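Local coordinates for protein alginate lyase (Paenibacillus sp. FPU-7, PDB 6KFN) that catalyses the eliminative cleavage of alginate, as an alginate lyase (EC 4.2.2.3) built on a right-handed parallel beta-helix, at residues K19-I27 / A43-I51; V271-A281 / N291-A299. All blocks are in the same frame, centred on the assembly; numbering follows the deposited sequence.

In the fold
Contacts 1 and 2 lie near the two ends of the same beta-helix, on opposite sides of the chain's centre, and each joins one coil of the stack to the next. Contact 1 (19-27 with 43-51) joins successive coils close to the N-terminal end, where helix 11-19 has just ended; contact 2 (271-281 with 291-299) lays the last modelled coil on the one before it. Their centres are 43 Å apart, and their nearest atoms stay about 32 Å from each other, so they are linked through the intervening coils and not by touch. The bound sodium ions lie toward the C-terminal half; in contact 2 the side chain of Asn272 is about 8 Å from a bound sodium ion.

Contact 1: K19-I27 / A43-I51; sequences KNAKPGDDI and ASGTASQPI
Pro23 meets Gln49 and Ser44 where the turn 22-25 of one coil touches the loop 43-50 that leads into the next. Gln49 CB comes in at the CB edge of the proline ring, close to its plane and 3.5 Å from Pro23 CB, whereas Ser44 O lies over one face, 3.5 Å from Pro23 CG. Next in the chain, Gly24 N donates to Pro50 O at 2.9 Å, from well above the carbonyl plane, and more weakly to Gln49 O. Ile51 CG1, anti to its carbonyl carbon (chi1 -53°), packs against Lys22 O at 3.5 Å and against Pro23 CA. The apolar patch is Ile51 CG2, Ala21 CB and Ala43 CB, with Trp82 touching Ala21 and Ile51.

Behind this shell, a type II turn from Lys22 to Asp25 sets Pro23 and Gly24 in place, and its positive phi at Gly24 suits glycine. Asp25 OD2 accepts from Lys22 N, while OD1 forms a salt bridge with Arg4. One water donates to both Asp25 O and Pro50 O.

The chemistry implies a turn-to-loop junction held by the Gly24 N bonds to Pro50 O and, weakly, Gln49 O, and by a bridging water, with two alanine methyls and an isoleucine branch packed between consecutive coils.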
loop_
_atom_site.group_PDB
_atom_site.type_symbol
_atom_site.label_atom_id
_atom_site.label_comp_id
_atom_site.label_asym_id
_atom_site.label_seq_id
_atom_site.Cartn_x
_atom_site.Cartn_y
_atom_site.Cartn_z
ATOM N N LYS A 19 17.807 -3.554 16.702
ATOM C CA LYS A 19 18.173 -2.607 17.757
ATOM C C LYS A 19 19.547 -2.001 17.476
ATOM O O LYS A 19 19.773 -0.820 17.723
ATOM C CB LYS A 19 18.135 -3.295 19.124
ATOM C CG LYS A 19 18.495 -2.398 20.293
ATOM C CD LYS A 19 18.350 -3.151 21.626
ATOM C CE LYS A 19 19.053 -2.456 22.791
ATOM N NZ LYS A 19 18.583 -3.017 24.085
ATOM N N ASN A 20 20.457 -2.801 16.947
ATOM C CA ASN A 20 21.840 -2.417 16.676
ATOM C C ASN A 20 22.075 -2.082 15.217
ATOM O O ASN A 20 23.221 -2.071 14.760
ATOM C CB ASN A 20 22.773 -3.558 17.140
ATOM C CG ASN A 20 24.251 -3.283 16.964
ATOM O OD1 ASN A 20 24.968 -4.081 16.331
ATOM N ND2 ASN A 20 24.752 -2.246 17.626
ATOM N N ALA A 21 21.023 -1.776 14.456
ATOM C CA ALA A 21 21.176 -1.569 13.031
ATOM C C ALA A 21 21.995 -0.319 12.751
ATOM O O ALA A 21 21.812 0.722 13.396
ATOM C CB ALA A 21 19.814 -1.448 12.361
ATOM N N LYS A 22 22.848 -0.428 11.742
ATOM C CA LYS A 22 23.737 0.629 11.276
ATOM C C LYS A 22 23.643 0.749 9.764
ATOM O O LYS A 22 23.383 -0.245 9.074
ATOM C CB LYS A 22 25.191 0.299 11.653
ATOM C CG LYS A 22 25.399 0.167 13.151
ATOM C CD LYS A 22 26.843 -0.172 13.485
ATOM C CE LYS A 22 27.036 -0.358 14.971
ATOM N NZ LYS A 22 28.324 -1.005 15.332
ATOM N N PRO A 23 23.883 1.956 9.214
ATOM C CA PRO A 23 23.995 2.096 7.762
ATOM C C PRO A 23 24.886 1.016 7.168
ATOM O O PRO A 23 25.990 0.754 7.666
ATOM C CB PRO A 23 24.572 3.518 7.581
ATOM C CG PRO A 23 24.102 4.249 8.836
ATOM C CD PRO A 23 24.246 3.192 9.920
ATOM N N GLY A 24 24.429 0.388 6.079
ATOM C CA GLY A 24 25.181 -0.639 5.388
ATOM C C GLY A 24 24.985 -2.045 5.921
ATOM O O GLY A 24 25.520 -2.995 5.353
ATOM N N ASP A 25 24.201 -2.210 6.976
ATOM C CA ASP A 25 23.925 -3.556 7.468
ATOM C C ASP A 25 23.075 -4.327 6.452
ATOM O O ASP A 25 22.159 -3.781 5.845
ATOM C CB ASP A 25 23.204 -3.535 8.813
ATOM C CG ASP A 25 24.077 -3.291 10.009
ATOM O OD1 ASP A 25 25.333 -3.262 9.862
ATOM O OD2 ASP A 25 23.509 -3.176 11.106
ATOM N N ASP A 26 23.330 -5.638 6.376
ATOM C CA ASP A 26 22.550 -6.595 5.581
ATOM C C ASP A 26 22.074 -7.666 6.558
ATOM O O ASP A 26 22.860 -8.523 6.952
ATOM C CB ASP A 26 23.425 -7.149 4.482
ATOM C CG ASP A 26 22.692 -7.962 3.446
ATOM O OD1 ASP A 26 21.467 -7.862 3.353
ATOM O OD2 ASP A 26 23.407 -8.688 2.678
ATOM N N ILE A 27 20.808 -7.562 6.953
ATOM C CA ILE A 27 20.179 -8.480 7.888
ATOM C C ILE A 27 19.464 -9.536 7.043
ATOM O O ILE A 27 18.493 -9.237 6.349
ATOM C CB ILE A 27 19.211 -7.744 8.816
ATOM C CG1 ILE A 27 19.927 -6.624 9.569
ATOM C CG2 ILE A 27 18.546 -8.745 9.752
ATOM C CD1 ILE A 27 18.958 -5.683 10.313
ATOM N N ALA A 43 16.521 2.847 13.085
ATOM C CA ALA A 43 17.720 3.531 12.636
ATOM C C ALA A 43 17.514 4.030 11.204
ATOM O O ALA A 43 16.570 3.641 10.532
ATOM C CB ALA A 43 18.910 2.564 12.701
ATOM N N SER A 44 18.404 4.891 10.746
ATOM C CA SER A 44 18.388 5.364 9.378
ATOM C C SER A 44 19.662 5.000 8.647
ATOM O O SER A 44 20.779 5.167 9.163
ATOM C CB SER A 44 18.216 6.884 9.297
ATOM O OG SER A 44 16.914 7.255 9.706
ATOM N N GLY A 45 19.498 4.535 7.428
ATOM C CA GLY A 45 20.576 4.437 6.473
ATOM C C GLY A 45 20.718 5.745 5.679
ATOM O O GLY A 45 20.153 6.777 6.033
ATOM N N THR A 46 21.452 5.650 4.592
ATOM C CA THR A 46 21.587 6.695 3.579
ATOM C C THR A 46 21.417 6.049 2.219
ATOM O O THR A 46 21.427 4.828 2.086
ATOM C CB THR A 46 22.954 7.402 3.660
ATOM O OG1 THR A 46 23.904 6.461 3.196
ATOM C CG2 THR A 46 23.267 7.909 5.054
ATOM N N ALA A 47 21.372 6.861 1.164
ATOM C CA ALA A 47 21.316 6.283 -0.178
ATOM C C ALA A 47 22.522 5.413 -0.460
ATOM O O ALA A 47 22.428 4.380 -1.128
ATOM C CB ALA A 47 21.165 7.380 -1.232
ATOM N N SER A 48 23.693 5.848 0.019
ATOM C CA SER A 48 24.932 5.111 -0.233
ATOM C C SER A 48 25.100 3.925 0.721
ATOM O O SER A 48 25.868 3.001 0.410
ATOM C CB SER A 48 26.126 6.045 -0.065
ATOM O OG SER A 48 26.060 7.137 -0.960
ATOM N N GLN A 49 24.458 3.979 1.882
ATOM C CA GLN A 49 24.568 2.993 2.950
ATOM C C GLN A 49 23.165 2.631 3.440
ATOM O O GLN A 49 22.836 2.924 4.584
ATOM C CB GLN A 49 25.405 3.508 4.149
ATOM C CG GLN A 49 26.787 4.103 3.908
ATOM C CD GLN A 49 27.453 4.659 5.174
ATOM O OE1 GLN A 49 28.030 3.931 5.984
ATOM N NE2 GLN A 49 27.235 5.968 5.367
ATOM N N PRO A 50 22.316 1.994 2.624
ATOM C CA PRO A 50 20.981 1.626 3.114
ATOM C C PRO A 50 21.124 0.545 4.175
ATOM O O PRO A 50 22.166 -0.109 4.304
ATOM C CB PRO A 50 20.263 1.117 1.858
ATOM C CG PRO A 50 21.401 0.637 0.974
ATOM C CD PRO A 50 22.527 1.599 1.237
ATOM N N ILE A 51 20.045 0.332 4.920
ATOM C CA ILE A 51 19.937 -0.773 5.868
ATOM C C ILE A 51 18.991 -1.785 5.235
ATOM O O ILE A 51 17.890 -1.422 4.840
ATOM C CB ILE A 51 19.452 -0.325 7.258
ATOM C CG1 ILE A 51 20.303 0.808 7.785
ATOM C CG2 ILE A 51 19.490 -1.527 8.212
ATOM C CD1 ILE A 51 19.871 1.376 9.130
HETATM O O HOH W 1 28.079 1.968 8.681
HETATM O O HOH W 2 22.322 -2.661 3.319
#

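Contact 2: V271-A281 / N291-A299; sequences VNAVGDATASA and NLYQGHVNA
Tyr293 lays one face of its ring over the methyl of Ala281, CZ standing 3.4 Å from Ala281 CB, while Val271 approaches the same ring obliquely. CG of Tyr293 is anti to the carbonyl carbon (chi1 -53°), which swings the ring from strand 293-294 to Ala281, on a different wall of the preceding coil. Leu292 CG sits over the centre of the opposite face, so the ring is sandwiched, and the hydroxyl is held by Asn284. Val297 extends the apolar interior by two branches: CG2 meets Ala273 CB at 3.9 Å and CG1 reaches Ala281 CB.

Main-chain hydrogen bonds come in two sets. Val271 N donates to Leu292 O, Gln294 N to Val271 O and Ala273 N to Gln294 O, the last at 2.8 Å; past the bend, Ala279 N donates to His296 O, Asn298 N to Ala279 O at 2.9 Å and Ala281 N to Asn298 O. Both sets are parallel ladders, and strands 278-281 and 296-298 run 28° apart.

Asn272 and Gln294 on one wall, and Thr278, Ser280, His296 and Asn298 on the other, turn to the face away from Val271, Tyr293, Ala279 and Val297. The amides of Asn272 and Gln294 lie side by side, their planes 15° apart, and Asn272 ND2 is anchored by Asp239. At the bend, the His296 ring presents its edge to Gly275 O, 3.0 Å from ND1. A water in the plane of that ring accepts from His296 N.

Between the ladders, the type II' turn 274-277 faces His296, the centre of an inverse gamma turn, while Gly295 CA rests on Ala273 O. Two parallel ladders joined through stacked bends, with alanine, valine and the Tyr293 ring inward and the amides of Asn272, Gln294 and Asn298 and hydroxyls of Thr278 and Ser280 outward, are the signature of coil-on-coil stacking in a right-handed beta-helix.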
loop_
_atom_site.group_PDB
_atom_site.type_symbol
_atom_site.label_atom_id
_atom_site.label_comp_id
_atom_site.label_asym_id
_atom_site.label_seq_id
_atom_site.Cartn_x
_atom_site.Cartn_y
_atom_site.Cartn_z
ATOM N N VAL A 271 -13.748 6.375 -13.951
ATOM C CA VAL A 271 -13.389 7.411 -12.980
ATOM C C VAL A 271 -14.647 8.152 -12.582
ATOM O O VAL A 271 -15.294 8.776 -13.437
ATOM C CB VAL A 271 -12.340 8.414 -13.493
ATOM C CG1 VAL A 271 -12.030 9.456 -12.405
ATOM C CG2 VAL A 271 -11.076 7.705 -13.952
ATOM N N ASN A 272 -14.978 8.095 -11.295
ATOM C CA ASN A 272 -16.095 8.849 -10.715
ATOM C C ASN A 272 -15.482 9.912 -9.800
ATOM O O ASN A 272 -15.085 9.608 -8.667
ATOM C CB ASN A 272 -17.028 7.915 -9.968
ATOM C CG ASN A 272 -18.240 8.619 -9.463
ATOM O OD1 ASN A 272 -18.489 9.800 -9.780
ATOM N ND2 ASN A 272 -19.051 7.897 -8.701
ATOM N N ALA A 273 -15.361 11.132 -10.334
ATOM C CA ALA A 273 -14.787 12.248 -9.601
ATOM C C ALA A 273 -15.952 13.015 -8.975
ATOM O O ALA A 273 -16.711 13.682 -9.677
ATOM C CB ALA A 273 -13.968 13.136 -10.531
ATOM N N VAL A 274 -16.123 12.853 -7.677
ATOM C CA VAL A 274 -17.327 13.342 -7.005
ATOM C C VAL A 274 -17.198 14.819 -6.639
ATOM O O VAL A 274 -16.188 15.248 -6.081
ATOM C CB VAL A 274 -17.608 12.469 -5.778
ATOM C CG1 VAL A 274 -18.841 12.945 -5.023
ATOM C CG2 VAL A 274 -17.779 11.008 -6.192
ATOM N N GLY A 275 -18.236 15.587 -6.900
ATOM C CA GLY A 275 -18.320 16.940 -6.391
ATOM C C GLY A 275 -17.337 17.864 -7.057
ATOM O O GLY A 275 -17.329 18.034 -8.275
ATOM N N ASP A 276 -16.451 18.469 -6.254
ATOM C CA ASP A 276 -15.448 19.390 -6.738
ATOM C C ASP A 276 -14.138 18.699 -7.126
ATOM O O ASP A 276 -13.184 19.382 -7.505
ATOM C CB ASP A 276 -15.163 20.458 -5.664
ATOM C CG ASP A 276 -16.293 21.366 -5.403
ATOM O OD1 ASP A 276 -17.023 21.730 -6.332
ATOM O OD2 ASP A 276 -16.462 21.761 -4.225
ATOM N N ALA A 277 -14.060 17.375 -7.048
ATOM C CA ALA A 277 -12.821 16.689 -7.357
ATOM C C ALA A 277 -12.461 16.900 -8.822
ATOM O O ALA A 277 -13.346 16.998 -9.666
ATOM C CB ALA A 277 -12.981 15.203 -7.082
ATOM N N THR A 278 -11.159 16.938 -9.140
ATOM C CA THR A 278 -10.754 17.092 -10.526
ATOM C C THR A 278 -9.791 15.980 -10.943
ATOM O O THR A 278 -8.920 15.549 -10.180
ATOM C CB THR A 278 -10.133 18.470 -10.820
ATOM O OG1 THR A 278 -8.987 18.685 -9.989
ATOM C CG2 THR A 278 -11.156 19.583 -10.651
ATOM N N ALA A 279 -9.955 15.571 -12.203
ATOM C CA ALA A 279 -9.126 14.548 -12.782
ATOM C C ALA A 279 -8.940 14.803 -14.253
ATOM O O ALA A 279 -9.733 15.485 -14.905
ATOM C CB ALA A 279 -9.765 13.168 -12.559
ATOM N N SER A 280 -7.919 14.170 -14.803
ATOM C CA SER A 280 -7.674 14.069 -16.233
ATOM C C SER A 280 -7.576 12.593 -16.574
ATOM O O SER A 280 -7.104 11.796 -15.766
ATOM C CB SER A 280 -6.385 14.790 -16.636
ATOM O OG SER A 280 -6.394 16.163 -16.258
ATOM N N ALA A 281 -7.982 12.243 -17.794
ATOM C CA ALA A 281 -7.999 10.846 -18.195
ATOM C C ALA A 281 -7.697 10.731 -19.678
ATOM O O ALA A 281 -8.172 11.527 -20.494
ATOM C CB ALA A 281 -9.345 10.243 -17.851
ATOM N N ASN A 291 -20.218 2.944 -18.717
ATOM C CA ASN A 291 -19.943 4.259 -18.193
ATOM C C ASN A 291 -18.437 4.509 -18.045
ATOM O O ASN A 291 -17.684 3.678 -17.546
ATOM C CB ASN A 291 -20.637 4.383 -16.862
ATOM C CG ASN A 291 -22.149 4.542 -17.013
ATOM O OD1 ASN A 291 -22.631 4.989 -18.058
ATOM N ND2 ASN A 291 -22.874 4.208 -15.991
ATOM N N LEU A 292 -18.029 5.705 -18.449
ATOM C CA LEU A 292 -16.635 6.080 -18.514
ATOM C C LEU A 292 -16.295 7.039 -17.363
ATOM O O LEU A 292 -15.774 6.617 -16.328
ATOM C CB LEU A 292 -16.324 6.609 -19.912
ATOM C CG LEU A 292 -14.846 6.785 -20.208
ATOM C CD1 LEU A 292 -14.022 5.462 -20.079
ATOM C CD2 LEU A 292 -14.713 7.442 -21.571
ATOM N N TYR A 293 -16.638 8.311 -17.527
ATOM C CA TYR A 293 -16.244 9.341 -16.581
ATOM C C TYR A 293 -17.445 10.116 -16.067
ATOM O O TYR A 293 -18.382 10.437 -16.807
ATOM C CB TYR A 293 -15.226 10.327 -17.241
ATOM C CG TYR A 293 -14.043 9.605 -17.860
ATOM C CD1 TYR A 293 -13.311 8.679 -17.146
ATOM C CD2 TYR A 293 -13.645 9.866 -19.161
ATOM C CE1 TYR A 293 -12.271 8.014 -17.706
ATOM C CE2 TYR A 293 -12.562 9.200 -19.735
ATOM C CZ TYR A 293 -11.893 8.255 -18.995
ATOM O OH TYR A 293 -10.821 7.543 -19.514
ATOM N N GLN A 294 -17.386 10.459 -14.785
ATOM C CA GLN A 294 -18.362 11.331 -14.140
ATOM C C GLN A 294 -17.607 12.382 -13.349
ATOM O O GLN A 294 -16.599 12.080 -12.701
ATOM C CB GLN A 294 -19.327 10.533 -13.235
ATOM C CG GLN A 294 -20.561 11.405 -12.900
ATOM C CD GLN A 294 -21.649 10.743 -12.097
ATOM O OE1 GLN A 294 -21.391 9.680 -11.527
ATOM N NE2 GLN A 294 -22.772 11.320 -11.991
ATOM N N GLY A 295 -18.115 13.613 -13.409
ATOM C CA GLY A 295 -17.558 14.727 -12.692
ATOM C C GLY A 295 -16.689 15.607 -13.577
ATOM O O GLY A 295 -16.845 15.682 -14.794
ATOM N N HIS A 296 -15.756 16.298 -12.910
ATOM C CA HIS A 296 -14.846 17.244 -13.556
ATOM C C HIS A 296 -13.639 16.472 -14.074
ATOM O O HIS A 296 -12.544 16.536 -13.521
ATOM C CB HIS A 296 -14.412 18.327 -12.574
ATOM C CG HIS A 296 -15.522 19.173 -12.055
ATOM N ND1 HIS A 296 -16.316 18.833 -10.975
ATOM C CD2 HIS A 296 -15.964 20.393 -12.449
ATOM C CE1 HIS A 296 -17.194 19.783 -10.734
ATOM N NE2 HIS A 296 -16.989 20.751 -11.606
ATOM N N VAL A 297 -13.878 15.705 -15.133
ATOM C CA VAL A 297 -12.860 14.869 -15.748
ATOM C C VAL A 297 -12.545 15.432 -17.119
ATOM O O VAL A 297 -13.408 15.469 -18.004
ATOM C CB VAL A 297 -13.273 13.390 -15.831
ATOM C CG1 VAL A 297 -12.117 12.573 -16.422
ATOM C CG2 VAL A 297 -13.655 12.854 -14.458
ATOM N N ASN A 298 -11.293 15.862 -17.289
ATOM C CA ASN A 298 -10.787 16.354 -18.552
ATOM C C ASN A 298 -10.277 15.159 -19.327
ATOM O O ASN A 298 -9.299 14.541 -18.955
ATOM C CB ASN A 298 -9.671 17.351 -18.296
ATOM C CG ASN A 298 -9.144 17.969 -19.559
ATOM O OD1 ASN A 298 -9.446 17.500 -20.666
ATOM N ND2 ASN A 298 -8.320 19.007 -19.403
ATOM N N ALA A 299 -11.024 14.787 -20.362
ATOM C CA ALA A 299 -10.759 13.566 -21.113
ATOM C C ALA A 299 -10.192 13.959 -22.458
ATOM O O ALA A 299 -9.384 13.221 -22.996
ATOM C CB ALA A 299 -12.028 12.727 -21.261
HETATM O O HOH W 3 -15.812 16.246 -10.114
#